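Local coordinates for signal recognition particle receptor FtsY (Sulfolobus acidocaldarius, PDB 5L3S), which serves as the receptor for the signal recognition particle and pairs a helical bundle with a nucleotide-binding domain of the P-loop NTPase class, at residues B[132-140]-B[171-179]; B[36-47]-B[255-265]. One frame throughout, in Å; residues are numbered along the deposited sequence.

Interaction 1 of 2, residues B[132-140]-B[171-179]; sequences TIIAASDTF and VAFDAISFA
Ala-135 and Ala-175 meet methyl to methyl, CB to CB at 3.6 Å, where strand 132-137 comes closest to helix 168-181. Two such small residues let the backbones draw in to 5.6 Å between their CA atoms. Two residues back along the strand, Ile-133 lies against the next turn of the helix: its CG1 stands between the backbone N and the carbonyl carbon (chi1 70°), and the extended chain beyond it carries CD1 up to Ala-179 CB at 3.6 Å and to the carbonyl oxygen Ala-175 O at 3.2 Å. The same CD1 touches the Phe-178 ring obliquely at CD2. Helix and strand segments run nearly antiparallel, 166° between their directions, as expected in a P-loop NTPase sheet for the crossover helix leading from edge strand 158-160 to strand 186-191, over 132-137 between them. Near the strand's C-terminal end, Val-171 lays CG1 against Ala-136 O at 3.6 Å. Ser-137 OG rests on Val-171 CB, while its hydrogen bond goes to Pro-168 O. Packing thins beyond this point: Thr-139, partly exposed, reaches Val-171 tip to tip, CG2 to CG2 at 4.0 Å, and Phe-178 is likewise only partly buried at the other end. Between Ser-137 and Thr-139 the chain reaches the nucleotide pocket: Asp-138 touches phosphoaminophosphonic acid-guanylate ester, and its OD1 accepts from Phe-140 N in an Asx turn and from Arg-141 N.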
loop_
_atom_site.group_PDB
_atom_site.type_symbol
_atom_site.label_atom_id
_atom_site.label_comp_id
_atom_site.label_asym_id
_atom_site.label_seq_id
_atom_site.Cartn_x
_atom_site.Cartn_y
_atom_site.Cartn_z
ATOM N N THR B 132 0.965 -21.097 -20.716
ATOM C CA THR B 132 1.782 -20.169 -19.947
ATOM C C THR B 132 2.821 -20.886 -19.107
ATOM O O THR B 132 2.572 -21.989 -18.623
ATOM C CB THR B 132 0.911 -19.348 -18.963
ATOM O OG1 THR B 132 0.311 -20.234 -18.009
ATOM C CG2 THR B 132 -0.186 -18.591 -19.691
ATOM N N ILE B 133 3.974 -20.257 -18.923
ATOM C CA ILE B 133 4.910 -20.702 -17.892
ATOM C C ILE B 133 5.340 -19.485 -17.095
ATOM O O ILE B 133 5.285 -18.348 -17.581
ATOM C CB ILE B 133 6.156 -21.427 -18.446
ATOM C CG1 ILE B 133 7.074 -20.456 -19.183
ATOM C CG2 ILE B 133 5.767 -22.603 -19.333
ATOM C CD1 ILE B 133 8.346 -21.109 -19.674
ATOM N N ILE B 134 5.757 -19.719 -15.857
ATOM C CA ILE B 134 6.157 -18.646 -14.970
ATOM C C ILE B 134 7.648 -18.748 -14.723
ATOM O O ILE B 134 8.165 -19.842 -14.483
ATOM C CB ILE B 134 5.451 -18.779 -13.608
ATOM C CG1 ILE B 134 3.934 -18.834 -13.800
ATOM C CG2 ILE B 134 5.900 -17.666 -12.655
ATOM C CD1 ILE B 134 3.156 -19.194 -12.545
ATOM N N ALA B 135 8.331 -17.610 -14.816
ATOM C CA ALA B 135 9.723 -17.495 -14.407
ATOM C C ALA B 135 9.775 -16.981 -12.965
ATOM O O ALA B 135 9.307 -15.870 -12.673
ATOM C CB ALA B 135 10.454 -16.537 -15.321
ATOM N N ALA B 136 10.352 -17.782 -12.075
ATOM C CA ALA B 136 10.522 -17.404 -10.669
ATOM C C ALA B 136 11.748 -16.518 -10.501
ATOM O O ALA B 136 12.750 -16.928 -9.916
ATOM C CB ALA B 136 10.629 -18.647 -9.798
ATOM N N SER B 137 11.668 -15.293 -11.006
ATOM C CA SER B 137 12.832 -14.404 -11.024
ATOM C C SER B 137 12.984 -13.490 -9.789
ATOM O O SER B 137 13.810 -12.588 -9.798
ATOM C CB SER B 137 12.874 -13.590 -12.323
ATOM O OG SER B 137 13.329 -14.390 -13.411
ATOM N N ASP B 138 12.181 -13.717 -8.746
ATOM C CA ASP B 138 12.520 -13.219 -7.400
ATOM C C ASP B 138 13.380 -14.276 -6.736
ATOM O O ASP B 138 12.867 -15.267 -6.217
ATOM C CB ASP B 138 11.275 -12.990 -6.548
ATOM C CG ASP B 138 11.597 -12.512 -5.120
ATOM O OD1 ASP B 138 12.775 -12.517 -4.699
ATOM O OD2 ASP B 138 10.641 -12.139 -4.408
ATOM N N THR B 139 14.688 -14.063 -6.747
ATOM C CA THR B 139 15.612 -15.039 -6.188
ATOM C C THR B 139 16.139 -14.548 -4.841
ATOM O O THR B 139 17.096 -15.095 -4.290
ATOM C CB THR B 139 16.809 -15.276 -7.129
ATOM O OG1 THR B 139 17.494 -14.037 -7.333
ATOM C CG2 THR B 139 16.332 -15.795 -8.497
ATOM N N PHE B 140 15.517 -13.513 -4.306
ATOM C CA PHE B 140 16.018 -12.908 -3.066
ATOM C C PHE B 140 15.173 -13.200 -1.833
ATOM O O PHE B 140 15.690 -13.610 -0.789
ATOM C CB PHE B 140 16.174 -11.390 -3.211
ATOM C CG PHE B 140 16.381 -10.673 -1.893
ATOM C CD1 PHE B 140 17.650 -10.542 -1.353
ATOM C CD2 PHE B 140 15.302 -10.147 -1.189
ATOM C CE1 PHE B 140 17.844 -9.902 -0.128
ATOM C CE2 PHE B 140 15.488 -9.513 0.030
ATOM C CZ PHE B 140 16.762 -9.381 0.553
ATOM N N VAL B 171 17.385 -16.951 -14.552
ATOM C CA VAL B 171 16.095 -17.640 -14.439
ATOM C C VAL B 171 15.172 -17.265 -15.610
ATOM O O VAL B 171 14.569 -18.137 -16.239
ATOM C CB VAL B 171 15.381 -17.362 -13.097
ATOM C CG1 VAL B 171 14.033 -18.095 -13.052
ATOM C CG2 VAL B 171 16.250 -17.794 -11.912
ATOM N N ALA B 172 15.082 -15.971 -15.911
ATOM C CA ALA B 172 14.244 -15.496 -17.020
ATOM C C ALA B 172 14.717 -16.011 -18.372
ATOM O O ALA B 172 13.910 -16.433 -19.210
ATOM C CB ALA B 172 14.159 -13.954 -17.019
ATOM N N PHE B 173 16.027 -15.964 -18.591
ATOM C CA PHE B 173 16.624 -16.498 -19.802
ATOM C C PHE B 173 16.250 -17.975 -20.013
ATOM O O PHE B 173 15.847 -18.359 -21.115
ATOM C CB PHE B 173 18.146 -16.317 -19.775
ATOM C CG PHE B 173 18.836 -16.764 -21.032
ATOM C CD1 PHE B 173 19.026 -15.883 -22.085
ATOM C CD2 PHE B 173 19.305 -18.059 -21.158
ATOM C CE1 PHE B 173 19.668 -16.297 -23.256
ATOM C CE2 PHE B 173 19.943 -18.482 -22.324
ATOM C CZ PHE B 173 20.125 -17.597 -23.372
ATOM N N ASP B 174 16.369 -18.784 -18.959
ATOM C CA ASP B 174 16.052 -20.212 -19.028
ATOM C C ASP B 174 14.572 -20.442 -19.298
ATOM O O ASP B 174 14.206 -21.335 -20.046
ATOM C CB ASP B 174 16.423 -20.909 -17.717
ATOM C CG ASP B 174 17.912 -21.154 -17.578
ATOM O OD1 ASP B 174 18.689 -20.705 -18.452
ATOM O OD2 ASP B 174 18.299 -21.798 -16.582
ATOM N N ALA B 175 13.729 -19.640 -18.657
ATOM C CA ALA B 175 12.286 -19.725 -18.843
ATOM C C ALA B 175 11.884 -19.433 -20.289
ATOM O O ALA B 175 11.095 -20.153 -20.880
ATOM C CB ALA B 175 11.585 -18.747 -17.905
ATOM N N ILE B 176 12.426 -18.362 -20.848
ATOM C CA ILE B 176 12.151 -18.013 -22.245
ATOM C C ILE B 176 12.659 -19.069 -23.225
ATOM O O ILE B 176 11.972 -19.428 -24.192
ATOM C CB ILE B 176 12.725 -16.620 -22.570
ATOM C CG1 ILE B 176 12.013 -15.565 -21.708
ATOM C CG2 ILE B 176 12.615 -16.318 -24.081
ATOM C CD1 ILE B 176 12.650 -14.201 -21.757
ATOM N N SER B 177 13.852 -19.593 -22.969
ATOM C CA SER B 177 14.407 -20.638 -23.828
ATOM C C SER B 177 13.516 -21.883 -23.819
ATOM O O SER B 177 13.267 -22.509 -24.862
ATOM C CB SER B 177 15.825 -21.011 -23.381
ATOM O OG SER B 177 16.316 -22.098 -24.152
ATOM N N PHE B 178 13.044 -22.229 -22.629
ATOM C CA PHE B 178 12.172 -23.383 -22.432
ATOM C C PHE B 178 10.843 -23.173 -23.151
ATOM O O PHE B 178 10.335 -24.079 -23.810
ATOM C CB PHE B 178 11.932 -23.612 -20.928
ATOM C CG PHE B 178 11.047 -24.792 -20.623
ATOM C CD1 PHE B 178 11.593 -26.044 -20.410
ATOM C CD2 PHE B 178 9.670 -24.647 -20.544
ATOM C CE1 PHE B 178 10.784 -27.133 -20.129
ATOM C CE2 PHE B 178 8.855 -25.736 -20.270
ATOM C CZ PHE B 178 9.418 -26.983 -20.058
ATOM N N ALA B 179 10.277 -21.975 -23.020
ATOM C CA ALA B 179 9.000 -21.684 -23.660
ATOM C C ALA B 179 9.112 -21.728 -25.173
ATOM O O ALA B 179 8.221 -22.255 -25.844
ATOM C CB ALA B 179 8.449 -20.338 -23.191
#

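Interaction 2 of 2, residues B[36-47]-B[255-265]; sequences DSDVSYEVTEKI and KGGIALSLAYE
The interface between helical bundle and GTPase domain is built here from the turn after helix 20-36 and the first turns of helix 41-55, packed against 255-265. Tyr-264 has CG anti to its backbone N (chi1 -171°), which carries the ring out beneath Ile-47; Ile-47 CG1 lies over one face in a CH-pi contact, 4.0 Å from the centroid, and Ile-47 CD1 meets Leu-260 CD2 tip to tip at 3.6 Å. Val-43 sets both methyls 3.6 Å from Ser-261 OG, and its CG2 also packs on Glu-265 CG. Segments 41-47 and 258-265 cross at 67°. Further out, exposed Lys-46 lies nearly perpendicular to Glu-265 in a salt bridge whose hydrogen bond is weak, Lys-46 NZ to Glu-265 OE2 3.3 Å; Glu-265 OE1 also pairs with Arg-234. Asp-38, with positive phi, ends helix 20-36 in a Schellman motif, and Ser-37 O accepts a weak, bent bond from Gly-257 N (2.9 Å, 127°). Gly-257, without a side chain, lies directly against this turn, its CA 3.8 Å from Val-39 CG2. Two waters join Asp-38 OD2 to the amides of Lys-255 and Gly-256, and a third links Asp-38 O, Ser-40 N and Ser-261 OG. Asp-38 OD1 bonds to the backbone of the other protein chain.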
loop_
_atom_site.group_PDB
_atom_site.type_symbol
_atom_site.label_atom_id
_atom_site.label_comp_id
_atom_site.label_asym_id
_atom_site.label_seq_id
_atom_site.Cartn_x
_atom_site.Cartn_y
_atom_site.Cartn_z
ATOM N N ASP B 36 -10.397 12.373 -0.986
ATOM C CA ASP B 36 -10.814 11.185 -0.247
ATOM C C ASP B 36 -10.663 9.921 -1.089
ATOM O O ASP B 36 -10.535 8.824 -0.553
ATOM C CB ASP B 36 -12.272 11.318 0.202
ATOM C CG ASP B 36 -12.709 10.172 1.109
ATOM O OD1 ASP B 36 -11.995 9.870 2.094
ATOM O OD2 ASP B 36 -13.760 9.560 0.833
ATOM N N SER B 37 -10.710 10.080 -2.408
ATOM C CA SER B 37 -10.621 8.958 -3.331
ATOM C C SER B 37 -9.172 8.652 -3.712
ATOM O O SER B 37 -8.916 7.884 -4.642
ATOM C CB SER B 37 -11.422 9.276 -4.602
ATOM O OG SER B 37 -12.810 9.342 -4.315
ATOM N N ASP B 38 -8.235 9.266 -2.994
ATOM C CA ASP B 38 -6.815 9.133 -3.274
ATOM C C ASP B 38 -6.389 9.637 -4.662
ATOM O O ASP B 38 -5.422 9.148 -5.248
ATOM C CB ASP B 38 -6.354 7.684 -3.017
ATOM C CG ASP B 38 -6.432 7.316 -1.538
ATOM O OD1 ASP B 38 -5.802 8.030 -0.730
ATOM O OD2 ASP B 38 -7.166 6.364 -1.176
ATOM N N VAL B 39 -7.087 10.639 -5.185
ATOM C CA VAL B 39 -6.486 11.419 -6.254
ATOM C C VAL B 39 -5.575 12.410 -5.548
ATOM O O VAL B 39 -6.030 13.148 -4.677
ATOM C CB VAL B 39 -7.541 12.178 -7.082
ATOM C CG1 VAL B 39 -6.866 12.923 -8.208
ATOM C CG2 VAL B 39 -8.579 11.216 -7.600
ATOM N N SER B 40 -4.295 12.424 -5.901
ATOM C CA SER B 40 -3.337 13.251 -5.169
ATOM C C SER B 40 -3.708 14.728 -5.224
ATOM O O SER B 40 -4.438 15.155 -6.119
ATOM C CB SER B 40 -1.920 13.048 -5.702
ATOM O OG SER B 40 -1.704 13.836 -6.858
ATOM N N TYR B 41 -3.201 15.497 -4.260
ATOM C CA TYR B 41 -3.566 16.900 -4.098
ATOM C C TYR B 41 -3.290 17.702 -5.365
ATOM O O TYR B 41 -4.136 18.486 -5.826
ATOM C CB TYR B 41 -2.796 17.524 -2.926
ATOM C CG TYR B 41 -3.313 18.883 -2.507
ATOM C CD1 TYR B 41 -4.133 19.024 -1.395
ATOM C CD2 TYR B 41 -2.988 20.031 -3.233
ATOM C CE1 TYR B 41 -4.614 20.276 -1.011
ATOM C CE2 TYR B 41 -3.462 21.274 -2.861
ATOM C CZ TYR B 41 -4.273 21.393 -1.752
ATOM O OH TYR B 41 -4.739 22.635 -1.391
ATOM N N GLU B 42 -2.097 17.504 -5.914
ATOM C CA GLU B 42 -1.634 18.269 -7.067
ATOM C C GLU B 42 -2.470 17.990 -8.332
ATOM O O GLU B 42 -2.757 18.897 -9.108
ATOM C CB GLU B 42 -0.146 17.985 -7.310
ATOM C CG GLU B 42 0.786 18.391 -6.143
ATOM C CD GLU B 42 0.769 17.423 -4.942
ATOM O OE1 GLU B 42 0.387 16.241 -5.097
ATOM O OE2 GLU B 42 1.144 17.858 -3.829
ATOM N N VAL B 43 -2.857 16.735 -8.529
ATOM C CA VAL B 43 -3.676 16.359 -9.676
ATOM C C VAL B 43 -5.119 16.839 -9.496
ATOM O O VAL B 43 -5.742 17.340 -10.433
ATOM C CB VAL B 43 -3.634 14.833 -9.905
ATOM C CG1 VAL B 43 -4.653 14.400 -10.963
ATOM C CG2 VAL B 43 -2.229 14.424 -10.302
ATOM N N THR B 44 -5.638 16.686 -8.283
ATOM C CA THR B 44 -6.963 17.206 -7.933
ATOM C C THR B 44 -7.079 18.695 -8.229
ATOM O O THR B 44 -8.053 19.145 -8.839
ATOM C CB THR B 44 -7.277 16.918 -6.459
ATOM O OG1 THR B 44 -7.545 15.520 -6.311
ATOM C CG2 THR B 44 -8.491 17.705 -5.981
ATOM N N GLU B 45 -6.080 19.463 -7.811
ATOM C CA GLU B 45 -6.085 20.898 -8.084
ATOM C C GLU B 45 -6.111 21.226 -9.589
ATOM O O GLU B 45 -6.884 22.082 -10.034
ATOM C CB GLU B 45 -4.900 21.581 -7.413
ATOM C CG GLU B 45 -4.915 23.093 -7.578
ATOM C CD GLU B 45 -3.938 23.793 -6.654
ATOM O OE1 GLU B 45 -3.225 23.096 -5.896
ATOM O OE2 GLU B 45 -3.889 25.045 -6.691
ATOM N N LYS B 46 -5.277 20.546 -10.372
ATOM C CA LYS B 46 -5.216 20.828 -11.812
ATOM C C LYS B 46 -6.532 20.471 -12.491
ATOM O O LYS B 46 -7.029 21.214 -13.325
ATOM C CB LYS B 46 -4.067 20.068 -12.474
ATOM C CG LYS B 46 -2.681 20.585 -12.132
ATOM C CD LYS B 46 -1.615 19.621 -12.635
ATOM C CE LYS B 46 -0.210 20.167 -12.445
ATOM N NZ LYS B 46 0.815 19.100 -12.672
ATOM N N ILE B 47 -7.101 19.334 -12.118
ATOM C CA ILE B 47 -8.356 18.895 -12.715
ATOM C C ILE B 47 -9.492 19.873 -12.418
ATOM O O ILE B 47 -10.318 20.180 -13.290
ATOM C CB ILE B 47 -8.709 17.475 -12.235
ATOM C CG1 ILE B 47 -7.866 16.460 -13.006
ATOM C CG2 ILE B 47 -10.186 17.176 -12.433
ATOM C CD1 ILE B 47 -8.027 15.053 -12.517
ATOM N N LYS B 255 -10.898 3.507 -3.348
ATOM C CA LYS B 255 -11.477 4.098 -4.552
ATOM C C LYS B 255 -10.586 3.945 -5.782
ATOM O O LYS B 255 -11.086 3.805 -6.894
ATOM C CB LYS B 255 -11.822 5.574 -4.326
ATOM C CG LYS B 255 -12.862 5.796 -3.266
ATOM C CD LYS B 255 -14.212 5.275 -3.706
ATOM C CE LYS B 255 -15.243 5.427 -2.604
ATOM N NZ LYS B 255 -15.115 6.745 -1.934
ATOM N N GLY B 256 -9.273 3.980 -5.577
ATOM C CA GLY B 256 -8.323 3.828 -6.664
ATOM C C GLY B 256 -8.086 5.076 -7.506
ATOM O O GLY B 256 -7.860 4.970 -8.714
ATOM N N GLY B 257 -8.085 6.245 -6.868
ATOM C CA GLY B 257 -7.952 7.516 -7.583
ATOM C C GLY B 257 -6.630 7.626 -8.328
ATOM O O GLY B 257 -6.502 8.443 -9.235
ATOM N N ILE B 258 -5.646 6.806 -7.938
ATOM C CA ILE B 258 -4.385 6.671 -8.690
ATOM C C ILE B 258 -4.621 6.441 -10.191
ATOM O O ILE B 258 -3.857 6.919 -11.022
ATOM C CB ILE B 258 -3.453 5.537 -8.123
ATOM C CG1 ILE B 258 -2.118 5.484 -8.874
ATOM C CG2 ILE B 258 -4.108 4.167 -8.194
ATOM C CD1 ILE B 258 -1.266 6.738 -8.702
ATOM N N ALA B 259 -5.679 5.713 -10.529
ATOM C CA ALA B 259 -6.046 5.483 -11.938
ATOM C C ALA B 259 -6.179 6.794 -12.734
ATOM O O ALA B 259 -5.693 6.909 -13.863
ATOM C CB ALA B 259 -7.346 4.685 -12.023
ATOM N N LEU B 260 -6.838 7.780 -12.134
ATOM C CA LEU B 260 -7.010 9.081 -12.768
ATOM C C LEU B 260 -5.680 9.825 -12.870
ATOM O O LEU B 260 -5.364 10.408 -13.913
ATOM C CB LEU B 260 -8.029 9.921 -11.983
ATOM C CG LEU B 260 -8.322 11.343 -12.461
ATOM C CD1 LEU B 260 -8.599 11.375 -13.973
ATOM C CD2 LEU B 260 -9.501 11.928 -11.674
ATOM N N SER B 261 -4.903 9.807 -11.786
ATOM C CA SER B 261 -3.608 10.481 -11.763
ATOM C C SER B 261 -2.640 9.927 -12.816
ATOM O O SER B 261 -1.922 10.684 -13.465
ATOM C CB SER B 261 -2.984 10.409 -10.367
ATOM O OG SER B 261 -3.713 11.223 -9.466
ATOM N N LEU B 262 -2.629 8.607 -12.962
ATOM C CA LEU B 262 -1.804 7.926 -13.955
ATOM C C LEU B 262 -2.126 8.373 -15.380
ATOM O O LEU B 262 -1.229 8.676 -16.167
ATOM C CB LEU B 262 -2.021 6.423 -13.854
ATOM C CG LEU B 262 -1.343 5.709 -12.703
ATOM C CD1 LEU B 262 -1.839 4.281 -12.660
ATOM C CD2 LEU B 262 0.143 5.765 -12.940
ATOM N N ALA B 263 -3.411 8.395 -15.704
ATOM C CA ALA B 263 -3.846 8.829 -17.022
ATOM C C ALA B 263 -3.553 10.310 -17.215
ATOM O O ALA B 263 -3.009 10.712 -18.244
ATOM C CB ALA B 263 -5.325 8.549 -17.208
ATOM N N TYR B 264 -3.900 11.118 -16.217
ATOM C CA TYR B 264 -3.786 12.567 -16.344
ATOM C C TYR B 264 -2.326 13.028 -16.411
ATOM O O TYR B 264 -1.970 13.831 -17.266
ATOM C CB TYR B 264 -4.542 13.275 -15.202
ATOM C CG TYR B 264 -4.661 14.766 -15.359
ATOM C CD1 TYR B 264 -3.692 15.621 -14.850
ATOM C CD2 TYR B 264 -5.751 15.327 -16.019
ATOM C CE1 TYR B 264 -3.806 16.993 -14.998
ATOM C CE2 TYR B 264 -5.873 16.687 -16.165
ATOM C CZ TYR B 264 -4.900 17.516 -15.658
ATOM O OH TYR B 264 -5.032 18.877 -15.817
ATOM N N GLU B 265 -1.488 12.515 -15.518
ATOM C CA GLU B 265 -0.077 12.907 -15.451
ATOM C C GLU B 265 0.867 12.156 -16.388
ATOM O O GLU B 265 1.763 12.758 -16.973
ATOM C CB GLU B 265 0.458 12.723 -14.027
ATOM C CG GLU B 265 -0.036 13.750 -13.063
ATOM C CD GLU B 265 0.474 15.121 -13.413
ATOM O OE1 GLU B 265 1.681 15.238 -13.717
ATOM O OE2 GLU B 265 -0.331 16.073 -13.395
HETATM O O HOH W 1 -7.242 4.410 -3.631
HETATM O O HOH W 2 -3.258 9.888 -7.141
HETATM O O HOH W 3 -9.795 5.265 -1.426
#

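Interactions 1 and 2 lie on opposite sides of the chain's centre, their own centres 35 Å apart and their nearest atoms about 22 Å apart. Along the chain, interaction 1 is nested inside the long loop that interaction 2 closes: 36-47 comes first, then 132-140 and 171-179, and finally 255-265. Interaction 1 is internal to the GTPase domain, packing a helix on strand 132-137, next to outermost strand 158-160 and close to the nucleotide pocket. Interaction 2 instead ties the helical bundle to that domain through helix 258-266, which runs between strands 244-248 and 270-274 toward the other end of the same sheet, so the bundle's placement probably depends on it.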